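Local coordinates for protein probable thiol peroxidase (Aquifex aeolicus, PDB 2YZH) that probably reduces hydrogen peroxide and organic hydroperoxides with electrons from thioredoxin, as a thiol peroxidase of the peroxiredoxin family that protects the cell against oxidative stress, at residues A30-K35 and A108-Y113. Residues are numbered along the deposited sequence; the frame is centred on the assembly and turned at random.
Sequences AVVVTK and ASDFRY
Val33 and Ser109 form an antiparallel hydrogen-bonded pair in the mixed sheet of this thioredoxin-fold peroxiredoxin, joining strand 30-34 to the end of strand 106-109. Val33 N gives a nearly straight bond to Ser109 O (2.8 Å, 166°); Ser109 N returns one to Val33 O. Packing is tight here. On one face of the sheet Val32 CG2 lies 3.6 Å from Ala108 CB. On the other, with Val33 CG1 anti to the backbone N (chi1 -175°), CG2 stands anti to the carbonyl carbon and sits over a face of the Arg112 guanidinium, 3.7 Å from NH1, and obliquely against Phe111 CE2. That guanidinium forms a salt bridge with Glu39 and bonds to the carbonyls of Ala127 and Lys129 of a second subunit. Ser109 OG accepts from Phe111 N, an ST turn by which the chain leaves the strand, and is also hydrogen-bonded to Asp88 O.

Beyond this turn the backbones diverge, Val31 and Tyr113 standing 7.0 Å apart CA to CA, and the join is looser. The Tyr113 ring turns an edge to Val31 O, CE2 lies 3.8 Å from Val31 CG1, and Arg112 CG covers one ring face. Its hydroxyl bonds to Lys129 of the second subunit, while Lys118 of a third makes a cation-pi contact. A leucine in place of Tyr113 would probably leave both lysines without these partners and weaken the packing on Val31. The Asp110 carboxylate is held by the backbone N-H groups of Asp115 and Met116. A water bridges the widened gap: it accepts from Tyr113 N and donates to Val31 O and to Asp110 OD1, 2.7 Å away.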
loop_
_atom_site.group_PDB
_atom_site.type_symbol
_atom_site.label_atom_id
_atom_site.label_comp_id
_atom_site.label_asym_id
_atom_site.label_seq_id
_atom_site.Cartn_x
_atom_site.Cartn_y
_atom_site.Cartn_z
ATOM N N ALA D 30 -10.512 11.680 1.678
ATOM C CA ALA D 30 -9.817 10.626 2.390
ATOM C C ALA D 30 -10.869 9.756 3.057
ATOM O O ALA D 30 -11.715 10.252 3.799
ATOM C CB ALA D 30 -8.883 11.220 3.438
ATOM N N VAL D 31 -10.820 8.461 2.770
ATOM C CA VAL D 31 -11.762 7.513 3.343
ATOM C C VAL D 31 -11.122 6.960 4.606
ATOM O O VAL D 31 -10.206 6.136 4.540
ATOM C CB VAL D 31 -12.046 6.363 2.365
ATOM C CG1 VAL D 31 -13.043 5.392 2.988
ATOM C CG2 VAL D 31 -12.588 6.927 1.055
ATOM N N VAL D 32 -11.603 7.432 5.754
ATOM C CA VAL D 32 -11.061 7.020 7.040
ATOM C C VAL D 32 -12.054 6.178 7.846
ATOM O O VAL D 32 -13.247 6.123 7.530
ATOM C CB VAL D 32 -10.609 8.266 7.855
ATOM C CG1 VAL D 32 -9.418 8.929 7.164
ATOM C CG2 VAL D 32 -11.758 9.269 7.972
ATOM N N VAL D 33 -11.554 5.522 8.887
ATOM C CA VAL D 33 -12.384 4.646 9.709
ATOM C C VAL D 33 -12.544 5.181 11.131
ATOM O O VAL D 33 -11.547 5.437 11.815
ATOM C CB VAL D 33 -11.767 3.219 9.762
ATOM C CG1 VAL D 33 -12.696 2.267 10.512
ATOM C CG2 VAL D 33 -11.518 2.701 8.346
ATOM N N THR D 34 -13.791 5.353 11.571
ATOM C CA THR D 34 -14.064 5.857 12.920
ATOM C C THR D 34 -13.994 4.738 13.963
ATOM O O THR D 34 -13.901 3.563 13.613
ATOM C CB THR D 34 -15.439 6.571 12.993
ATOM O OG1 THR D 34 -16.456 5.726 12.448
ATOM C CG2 THR D 34 -15.403 7.865 12.200
ATOM N N LYS D 35 -14.046 5.100 15.241
ATOM C CA LYS D 35 -13.927 4.115 16.316
ATOM C C LYS D 35 -14.966 2.998 16.323
ATOM O O LYS D 35 -14.765 1.971 16.966
ATOM C CB LYS D 35 -13.905 4.821 17.677
ATOM C CG LYS D 35 -15.132 5.655 17.980
ATOM C CD LYS D 35 -14.947 6.432 19.277
ATOM C CE LYS D 35 -16.178 7.257 19.602
ATOM N NZ LYS D 35 -17.376 6.397 19.777
ATOM N N ALA D 108 -10.375 9.612 13.721
ATOM C CA ALA D 108 -10.541 8.615 12.675
ATOM C C ALA D 108 -9.180 8.089 12.253
ATOM O O ALA D 108 -8.168 8.782 12.384
ATOM C CB ALA D 108 -11.278 9.217 11.492
ATOM N N SER D 109 -9.170 6.861 11.747
ATOM C CA SER D 109 -7.948 6.195 11.324
ATOM C C SER D 109 -7.783 6.128 9.816
ATOM O O SER D 109 -8.743 5.877 9.084
ATOM C CB SER D 109 -7.916 4.775 11.887
ATOM O OG SER D 109 -6.785 4.073 11.408
ATOM N N ASP D 110 -6.549 6.318 9.360
ATOM C CA ASP D 110 -6.249 6.278 7.931
ATOM C C ASP D 110 -5.474 5.003 7.582
ATOM O O ASP D 110 -4.857 4.904 6.523
ATOM C CB ASP D 110 -5.433 7.523 7.554
ATOM C CG ASP D 110 -5.292 7.697 6.058
ATOM O OD1 ASP D 110 -6.238 7.330 5.328
ATOM O OD2 ASP D 110 -4.246 8.220 5.615
ATOM N N PHE D 111 -5.530 4.015 8.469
ATOM C CA PHE D 111 -4.803 2.769 8.257
ATOM C C PHE D 111 -5.209 1.989 7.015
ATOM O O PHE D 111 -4.378 1.337 6.391
ATOM C CB PHE D 111 -4.957 1.846 9.482
ATOM C CG PHE D 111 -6.121 0.879 9.381
ATOM C CD1 PHE D 111 -5.934 -0.405 8.868
ATOM C CD2 PHE D 111 -7.402 1.265 9.770
ATOM C CE1 PHE D 111 -7.006 -1.295 8.742
ATOM C CE2 PHE D 111 -8.485 0.383 9.649
ATOM C CZ PHE D 111 -8.287 -0.898 9.135
ATOM N N ARG D 112 -6.481 2.062 6.648
ATOM C CA ARG D 112 -6.956 1.260 5.534
ATOM C C ARG D 112 -6.500 1.647 4.141
ATOM O O ARG D 112 -6.091 0.781 3.369
ATOM C CB ARG D 112 -8.485 1.171 5.589
ATOM C CG ARG D 112 -9.103 0.237 4.562
ATOM C CD ARG D 112 -10.558 -0.040 4.928
ATOM N NE ARG D 112 -10.652 -0.991 6.036
ATOM C CZ ARG D 112 -11.715 -1.116 6.825
ATOM N NH1 ARG D 112 -12.780 -0.344 6.634
ATOM N NH2 ARG D 112 -11.719 -2.018 7.798
ATOM N N TYR D 113 -6.541 2.935 3.824
ATOM C CA TYR D 113 -6.162 3.388 2.494
ATOM C C TYR D 113 -5.008 4.383 2.488
ATOM O O TYR D 113 -4.448 4.685 1.433
ATOM C CB TYR D 113 -7.374 4.021 1.820
ATOM C CG TYR D 113 -8.537 3.075 1.648
ATOM C CD1 TYR D 113 -8.456 1.991 0.770
ATOM C CD2 TYR D 113 -9.729 3.271 2.344
ATOM C CE1 TYR D 113 -9.546 1.127 0.587
ATOM C CE2 TYR D 113 -10.816 2.418 2.170
ATOM C CZ TYR D 113 -10.718 1.353 1.292
ATOM O OH TYR D 113 -11.797 0.516 1.119
HETATM O O HOH W 1 -7.767 5.122 5.190
#